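Local coordinates for protein fructokinase (PDB 3C8U) that probably catalyses the ATP-dependent phosphorylation of fructose or a related small substrate, as a P-loop kinase, at residues M158-W169 / V180-A191; P17-V25 / C92-R100. All coordinates share one frame; numbering follows the deposited sequence.

Interaction 1 of 2, residues M158-W169 / V180-A191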
# COMPACT_ATOMS: atom_id res chain seq x y z
N MSE A 158 7.32 14.99 -5.58
CA MSE A 158 8.38 14.76 -4.61
C MSE A 158 8.47 15.85 -3.56
O MSE A 158 8.78 15.58 -2.40
CB MSE A 158 9.73 14.62 -5.30
CG MSE A 158 10.00 13.24 -5.83
SE MSE A 158 10.35 11.98 -4.37
CE MSE A 158 10.65 13.18 -2.92
N ALA A 159 8.19 17.08 -4.00
CA ALA A 159 8.31 18.24 -3.13
C ALA A 159 7.24 18.17 -2.07
O ALA A 159 7.45 18.45 -0.89
CB ALA A 159 8.19 19.55 -3.94
N ASP A 160 6.07 17.72 -2.50
CA ASP A 160 4.93 17.64 -1.60
C ASP A 160 5.14 16.48 -0.61
O ASP A 160 4.83 16.57 0.59
CB ASP A 160 3.61 17.49 -2.39
CG ASP A 160 3.32 18.72 -3.26
OD1 ASP A 160 3.91 19.79 -3.00
OD2 ASP A 160 2.51 18.62 -4.21
N LEU A 161 5.70 15.39 -1.13
CA LEU A 161 5.97 14.21 -0.25
C LEU A 161 6.91 14.62 0.87
O LEU A 161 6.76 14.23 2.04
CB LEU A 161 6.60 13.05 -1.03
CG LEU A 161 5.68 12.29 -1.99
CD1 LEU A 161 6.47 11.21 -2.77
CD2 LEU A 161 4.48 11.68 -1.26
N GLU A 162 7.88 15.43 0.50
CA GLU A 162 8.92 15.82 1.44
C GLU A 162 8.33 16.64 2.59
O GLU A 162 8.57 16.38 3.75
CB GLU A 162 10.01 16.65 0.75
CG GLU A 162 11.24 16.76 1.59
CD GLU A 162 12.41 17.40 0.87
OE1 GLU A 162 12.50 17.30 -0.38
OE2 GLU A 162 13.25 18.01 1.55
N ALA A 163 7.56 17.65 2.21
CA ALA A 163 6.91 18.54 3.18
C ALA A 163 6.04 17.75 4.11
O ALA A 163 5.97 18.00 5.30
CB ALA A 163 6.08 19.62 2.47
N ARG A 164 5.39 16.74 3.56
CA ARG A 164 4.45 15.95 4.36
C ARG A 164 5.17 15.05 5.31
O ARG A 164 4.77 14.88 6.45
CB ARG A 164 3.53 15.14 3.46
CG ARG A 164 2.70 16.02 2.66
CD ARG A 164 1.54 15.27 2.11
NE ARG A 164 0.97 15.93 0.96
CZ ARG A 164 0.26 15.31 0.03
NH1 ARG A 164 0.06 13.99 0.12
NH2 ARG A 164 -0.22 16.01 -0.99
N LEU A 165 6.30 14.55 4.85
CA LEU A 165 7.17 13.70 5.67
C LEU A 165 7.82 14.48 6.79
O LEU A 165 7.95 14.00 7.91
CB LEU A 165 8.20 12.96 4.82
CG LEU A 165 7.56 11.84 3.98
CD1 LEU A 165 8.49 11.32 2.88
CD2 LEU A 165 7.08 10.73 4.87
N VAL A 166 8.21 15.72 6.51
CA VAL A 166 8.85 16.54 7.56
C VAL A 166 7.83 16.81 8.65
O VAL A 166 8.11 16.63 9.83
CB VAL A 166 9.49 17.82 7.02
CG1 VAL A 166 9.90 18.77 8.16
CG2 VAL A 166 10.72 17.45 6.18
N GLN A 167 6.62 17.17 8.25
CA GLN A 167 5.53 17.40 9.22
C GLN A 167 5.30 16.16 10.08
O GLN A 167 5.10 16.26 11.31
CB GLN A 167 4.23 17.83 8.55
CG GLN A 167 3.19 18.37 9.57
CD GLN A 167 3.72 19.53 10.43
OE1 GLN A 167 4.07 20.60 9.92
NE2 GLN A 167 3.77 19.33 11.75
N ARG A 168 5.38 15.01 9.44
CA ARG A 168 5.17 13.74 10.14
C ARG A 168 6.14 13.65 11.29
O ARG A 168 5.77 13.38 12.43
CB ARG A 168 5.33 12.53 9.20
CG ARG A 168 5.40 11.18 9.90
CD ARG A 168 4.94 10.05 8.98
NE ARG A 168 6.04 9.27 8.40
CZ ARG A 168 5.88 8.39 7.41
NH1 ARG A 168 4.69 8.20 6.87
NH2 ARG A 168 6.92 7.72 6.94
N TRP A 169 7.38 13.96 10.99
CA TRP A 169 8.45 13.81 11.95
C TRP A 169 8.40 14.91 13.00
O TRP A 169 8.82 14.74 14.16
CB TRP A 169 9.80 13.70 11.25
CG TRP A 169 9.88 12.38 10.58
CD1 TRP A 169 9.76 12.11 9.24
CD2 TRP A 169 10.00 11.11 11.23
NE1 TRP A 169 9.82 10.75 9.02
CE2 TRP A 169 9.98 10.12 10.23
CE3 TRP A 169 10.13 10.72 12.57
CZ2 TRP A 169 10.09 8.75 10.52
CZ3 TRP A 169 10.25 9.36 12.85
CH2 TRP A 169 10.23 8.40 11.83
N VAL A 180 13.76 17.02 9.07
CA VAL A 180 14.24 17.09 7.67
C VAL A 180 15.25 15.96 7.38
O VAL A 180 15.19 15.27 6.36
CB VAL A 180 14.86 18.48 7.37
CG1 VAL A 180 15.75 18.43 6.10
CG2 VAL A 180 13.75 19.53 7.23
N ALA A 181 16.17 15.77 8.32
CA ALA A 181 17.26 14.81 8.12
C ALA A 181 16.67 13.41 8.06
O ALA A 181 17.04 12.57 7.24
CB ALA A 181 18.30 14.90 9.26
N ARG A 182 15.71 13.19 8.93
CA ARG A 182 15.09 11.87 9.08
C ARG A 182 14.37 11.53 7.80
O ARG A 182 14.50 10.44 7.24
CB ARG A 182 14.12 11.87 10.26
CG ARG A 182 13.49 10.54 10.56
CD ARG A 182 14.52 9.56 11.08
NE ARG A 182 13.85 8.42 11.70
CZ ARG A 182 13.58 8.32 13.00
NH1 ARG A 182 13.95 9.29 13.84
NH2 ARG A 182 12.95 7.25 13.47
N ALA A 183 13.59 12.49 7.35
CA ALA A 183 12.76 12.31 6.15
C ALA A 183 13.60 12.14 4.89
O ALA A 183 13.27 11.35 4.00
CB ALA A 183 11.81 13.47 5.96
N GLN A 184 14.67 12.92 4.83
CA GLN A 184 15.55 12.97 3.65
C GLN A 184 16.33 11.67 3.58
O GLN A 184 16.84 11.24 2.55
CB GLN A 184 16.46 14.21 3.63
CG GLN A 184 15.80 15.39 2.88
CD GLN A 184 16.55 16.72 3.00
OE1 GLN A 184 17.66 16.78 3.53
NE2 GLN A 184 15.93 17.80 2.50
N GLY A 185 16.36 11.00 4.70
CA GLY A 185 17.02 9.74 4.75
C GLY A 185 16.08 8.75 4.06
O GLY A 185 15.65 8.92 2.91
N ASN A 186 15.77 7.74 4.83
CA ASN A 186 14.97 6.58 4.40
C ASN A 186 13.76 6.90 3.51
O ASN A 186 13.73 6.59 2.30
CB ASN A 186 14.47 5.94 5.70
CG ASN A 186 14.05 4.52 5.56
OD1 ASN A 186 14.30 3.83 4.57
ND2 ASN A 186 13.39 4.04 6.62
N ASP A 187 12.73 7.44 4.15
CA ASP A 187 11.42 7.64 3.48
C ASP A 187 11.60 8.21 2.08
O ASP A 187 11.01 7.71 1.11
CB ASP A 187 10.48 8.50 4.32
CG ASP A 187 9.85 7.73 5.47
OD1 ASP A 187 9.71 6.49 5.35
OD2 ASP A 187 9.49 8.35 6.50
N LEU A 188 12.45 9.24 1.96
CA LEU A 188 12.58 9.99 0.69
C LEU A 188 13.40 9.20 -0.31
O LEU A 188 13.17 9.28 -1.51
CB LEU A 188 13.17 11.41 0.87
CG LEU A 188 12.21 12.62 0.97
CD1 LEU A 188 12.97 13.89 0.55
CD2 LEU A 188 10.90 12.50 0.15
N ALA A 189 14.35 8.43 0.20
CA ALA A 189 15.17 7.56 -0.65
C ALA A 189 14.25 6.51 -1.27
O ALA A 189 14.37 6.13 -2.44
CB ALA A 189 16.32 6.88 0.15
N ASN A 190 13.30 6.06 -0.46
CA ASN A 190 12.32 5.03 -0.91
C ASN A 190 11.39 5.63 -1.96
O ASN A 190 11.07 5.02 -2.97
CB ASN A 190 11.52 4.48 0.27
CG ASN A 190 12.39 3.64 1.22
OD1 ASN A 190 13.45 3.14 0.85
ND2 ASN A 190 11.97 3.56 2.47
N ALA A 191 10.98 6.86 -1.68
CA ALA A 191 10.07 7.59 -2.59
C ALA A 191 10.75 7.70 -3.94
O ALA A 191 10.15 7.54 -4.98
CB ALA A 191 9.69 8.98 -2.04

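Interaction 2 of 2, residues P17-V25 / C92-R100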
# COMPACT_ATOMS: atom_id res chain seq x y z
N PRO A 17 -17.73 -8.60 -13.50
CA PRO A 17 -18.78 -9.15 -12.62
C PRO A 17 -18.86 -10.68 -12.70
O PRO A 17 -19.34 -11.32 -11.77
CB PRO A 17 -20.06 -8.52 -13.18
CG PRO A 17 -19.64 -7.49 -14.11
CD PRO A 17 -18.27 -7.72 -14.54
N ARG A 18 -18.38 -11.24 -13.81
CA ARG A 18 -18.50 -12.70 -14.01
C ARG A 18 -17.30 -13.46 -13.48
O ARG A 18 -17.26 -14.68 -13.48
CB ARG A 18 -18.67 -13.03 -15.49
CG ARG A 18 -19.88 -12.41 -16.06
CD ARG A 18 -20.65 -13.38 -16.84
NE ARG A 18 -21.76 -12.73 -17.50
CZ ARG A 18 -22.70 -13.36 -18.18
NH1 ARG A 18 -22.65 -14.67 -18.32
NH2 ARG A 18 -23.67 -12.68 -18.75
N GLN A 19 -16.33 -12.71 -13.00
CA GLN A 19 -15.05 -13.31 -12.57
C GLN A 19 -15.20 -14.07 -11.24
O GLN A 19 -15.64 -13.52 -10.24
CB GLN A 19 -13.95 -12.25 -12.44
CG GLN A 19 -12.62 -12.81 -12.07
CD GLN A 19 -11.50 -11.78 -12.21
OE1 GLN A 19 -11.39 -11.08 -13.23
NE2 GLN A 19 -10.66 -11.69 -11.18
N PRO A 20 -14.84 -15.36 -11.22
CA PRO A 20 -14.94 -16.06 -9.94
C PRO A 20 -13.99 -15.53 -8.89
O PRO A 20 -12.85 -15.14 -9.15
CB PRO A 20 -14.55 -17.51 -10.29
CG PRO A 20 -14.81 -17.64 -11.74
CD PRO A 20 -14.55 -16.27 -12.35
N GLY A 21 -14.51 -15.52 -7.68
CA GLY A 21 -13.69 -15.26 -6.51
C GLY A 21 -13.63 -13.79 -6.23
O GLY A 21 -14.42 -13.01 -6.71
N ARG A 22 -12.65 -13.41 -5.45
CA ARG A 22 -12.55 -12.04 -4.99
C ARG A 22 -11.66 -11.26 -5.95
O ARG A 22 -10.67 -11.77 -6.49
CB ARG A 22 -11.99 -12.05 -3.57
CG ARG A 22 -11.89 -10.70 -2.97
CD ARG A 22 -11.39 -10.77 -1.55
NE ARG A 22 -12.37 -11.36 -0.64
CZ ARG A 22 -12.24 -12.52 -0.04
NH1 ARG A 22 -11.17 -13.28 -0.24
NH2 ARG A 22 -13.19 -12.95 0.76
N GLN A 23 -12.02 -10.00 -6.15
CA GLN A 23 -11.24 -9.09 -7.01
C GLN A 23 -10.31 -8.21 -6.17
O GLN A 23 -10.63 -7.84 -5.05
CB GLN A 23 -12.17 -8.28 -7.91
CG GLN A 23 -12.78 -9.18 -9.03
CD GLN A 23 -13.83 -8.49 -9.88
OE1 GLN A 23 -13.64 -8.33 -11.07
NE2 GLN A 23 -14.93 -8.07 -9.26
N LEU A 24 -9.13 -7.99 -6.73
CA LEU A 24 -8.07 -7.15 -6.14
C LEU A 24 -7.83 -5.86 -6.90
O LEU A 24 -7.61 -5.81 -8.12
CB LEU A 24 -6.77 -7.93 -6.05
CG LEU A 24 -6.74 -9.28 -5.30
CD1 LEU A 24 -5.29 -9.73 -5.10
CD2 LEU A 24 -7.37 -9.13 -3.98
N VAL A 25 -7.88 -4.79 -6.14
CA VAL A 25 -7.56 -3.46 -6.63
C VAL A 25 -6.39 -2.92 -5.85
O VAL A 25 -6.42 -2.81 -4.62
CB VAL A 25 -8.80 -2.49 -6.53
CG1 VAL A 25 -8.40 -1.05 -6.94
CG2 VAL A 25 -9.96 -2.98 -7.39
N CYS A 92 -1.77 -12.15 -1.19
CA CYS A 92 -2.45 -11.67 -2.40
C CYS A 92 -3.12 -12.84 -3.15
O CYS A 92 -4.30 -12.75 -3.58
CB CYS A 92 -1.48 -10.93 -3.32
SG CYS A 92 -0.96 -9.35 -2.60
N HIS A 93 -2.38 -13.93 -3.25
CA HIS A 93 -2.92 -15.13 -3.91
C HIS A 93 -4.10 -15.72 -3.14
O HIS A 93 -5.13 -16.09 -3.75
CB HIS A 93 -1.86 -16.17 -4.23
CG HIS A 93 -1.00 -15.77 -5.39
ND1 HIS A 93 -1.50 -15.56 -6.66
CD2 HIS A 93 0.34 -15.52 -5.47
CE1 HIS A 93 -0.52 -15.20 -7.47
NE2 HIS A 93 0.60 -15.16 -6.78
N ALA A 94 -3.97 -15.76 -1.82
CA ALA A 94 -5.00 -16.38 -0.95
C ALA A 94 -6.31 -15.60 -1.05
O ALA A 94 -7.41 -16.16 -1.07
CB ALA A 94 -4.54 -16.47 0.52
N LEU A 95 -6.17 -14.30 -1.18
CA LEU A 95 -7.33 -13.40 -1.21
C LEU A 95 -8.28 -13.66 -2.37
O LEU A 95 -9.51 -13.45 -2.27
CB LEU A 95 -6.91 -11.94 -1.21
CG LEU A 95 -6.48 -11.39 0.14
CD1 LEU A 95 -5.83 -10.01 -0.01
CD2 LEU A 95 -7.66 -11.38 1.15
N LYS A 96 -7.72 -14.15 -3.46
CA LYS A 96 -8.52 -14.41 -4.67
C LYS A 96 -9.53 -15.52 -4.43
O LYS A 96 -10.73 -15.37 -4.71
CB LYS A 96 -7.64 -14.77 -5.87
CG LYS A 96 -8.41 -15.07 -7.15
CD LYS A 96 -7.47 -15.54 -8.27
CE LYS A 96 -8.09 -15.44 -9.66
NZ LYS A 96 -8.45 -14.04 -10.05
N HIS A 97 -9.07 -16.63 -3.87
CA HIS A 97 -9.97 -17.77 -3.80
C HIS A 97 -10.29 -18.32 -2.44
O HIS A 97 -11.19 -19.15 -2.32
CB HIS A 97 -9.54 -18.88 -4.74
CG HIS A 97 -10.06 -18.66 -6.14
ND1 HIS A 97 -11.40 -18.50 -6.41
CD2 HIS A 97 -9.42 -18.54 -7.33
CE1 HIS A 97 -11.57 -18.31 -7.70
NE2 HIS A 97 -10.38 -18.32 -8.28
N GLN A 98 -9.64 -17.82 -1.41
CA GLN A 98 -10.04 -18.22 -0.04
C GLN A 98 -11.19 -17.34 0.43
O GLN A 98 -11.22 -16.14 0.15
CB GLN A 98 -8.88 -18.14 0.95
CG GLN A 98 -7.75 -19.00 0.56
CD GLN A 98 -8.15 -20.47 0.50
OE1 GLN A 98 -8.02 -21.12 -0.54
NE2 GLN A 98 -8.64 -21.00 1.62
N GLU A 99 -12.10 -17.94 1.18
CA GLU A 99 -13.28 -17.20 1.65
C GLU A 99 -12.90 -16.20 2.72
O GLU A 99 -13.34 -15.05 2.74
CB GLU A 99 -14.34 -18.16 2.20
CG GLU A 99 -15.02 -18.98 1.12
CD GLU A 99 -15.66 -18.13 0.03
OE1 GLU A 99 -15.61 -16.88 0.12
OE2 GLU A 99 -16.23 -18.71 -0.92
N ARG A 100 -12.07 -16.68 3.60
CA ARG A 100 -11.70 -15.97 4.82
C ARG A 100 -10.19 -15.99 4.96
O ARG A 100 -9.57 -17.04 4.91
CB ARG A 100 -12.37 -16.65 6.01
CG ARG A 100 -12.46 -15.83 7.29
CD ARG A 100 -13.42 -16.50 8.30
NE ARG A 100 -14.66 -15.75 8.44
CZ ARG A 100 -15.84 -16.15 7.99
NH1 ARG A 100 -15.96 -17.32 7.36
NH2 ARG A 100 -16.91 -15.38 8.17
O HOH W 1 -10.90 -13.25 -8.66
O HOH W 2 -8.54 -11.52 -8.35

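Interaction 1 of 2, residues M158-W169 / V180-A191
Arg182 lies across the Trp169 indole where helix 158-169 meets the helical pair 180-184 and 186-191. Arg182 CG sits over the centre of the indole, 3.6 Å from the centroid of the six-membered ring and 14° off its normal, a CH-pi contact. With CG anti to the backbone N and a bend at chi2, the chain then runs out across the ring, bringing Arg182 NH2 to 3.4 Å from Trp169 CH2, the two planes about a third of a right angle apart. Were Trp169 cut back to an alanine, the Arg182 chain would probably lose the ring face it lies on, and a gap would open beside Ala183.

Two polar links cross the interface. Arg168 and Asp187 approach from opposite directions and form a salt bridge, Arg168 NH2 to Asp187 OD2 2.7 Å, in which the oxygen is met from above the carboxylate plane; Leu165 CD2 covers one face of the same guanidinium. Gln184 NE2 gives Glu162 OE2 a straighter bond of 2.9 Å, with the carboxylate and amide planes steeply inclined.

An apolar seam runs along the interface. Ala183 CB packs on Leu165 CB at 3.8 Å, and Leu165 CD1 reaches both Asp187 CB and Leu188 CD2. Leu188 CD1 rests against the methylenes of Glu162, 3.5 Å from Glu162 CG, while Val166 CG2 meets Val180 CG2 at 3.8 Å. Ala191 CB closes the seam between selenomethionine Met158 SE and Leu161 CD1.

Gly185 divides the second arm into two helices, so that 158-169 runs at 126° to 180-184 but at 158°, nearly antiparallel, to 186-191. Leu161 also packs on Ala30, Val166 and Trp169 touch Ala179 of helix 176-184, and helix 158-171 itself follows strand 150-154 of the parallel sheet.

Interaction 2 of 2, residues P17-V25 / C92-R100
This is a largely polar contact in which Arg22, just before the central strand 23-28, binds main-chain carbonyls at the C-terminal end of helix 85-97 and in the turn after it. Arg22 N donates a nearly straight bond to Lys96 O (2.8 Å), in the carbonyl plane. Its side chain, extended to CD and then bent at chi3 (-69°), presents the guanidinium edge to three more carbonyls: Arg22 NH1 is shared between Leu95 O at 2.6 Å and Gln98 O at 2.9 Å, and NH2 meets Glu99 O from above the carbonyl plane. Arg22 NE turns to Cys124 O. Carbonyls gathered at a helix C-terminus carry partial negative charge and are likely to suit this buried cation.

In the P-loop kinase-like fold, strand 23-28 leads into the probable Walker A loop, so the contact lies at the strand's opposite end. There Leu24 CD2 packs on Leu95 CB at 4.0 Å. Gly21, at positive phi, passes so close to Lys96 O and His97 that a side chain would clash. Two waters accept from Lys96 NZ and lie within hydrogen-bonding distance of Arg22 O; one also accepts from Gln19 NE2, whose direct partner is Asp149.

How the interactions relate
From the N terminus, helix 4-14 leads through residues 17-22 into central strand 23-28. Residues 92-100, at the end of helix 85-97 and just beyond, return to the start of this strand after 66 intervening residues. Interaction 2 thus closes a long loop containing the probable Walker A loop, helix 36-48 and edge strand 53-57. The chain then passes through the antiparallel pair 101-107 and 112-120 and strands 126-131 and 150-154 before interaction 1 closes a short loop, folding helix 158-171 against helices 176-184 and 186-195. The two closures follow in series, neither nested nor crossed. The centres of interactions 1 and 2 are 35 Å apart, on opposite sides of the chain's centre.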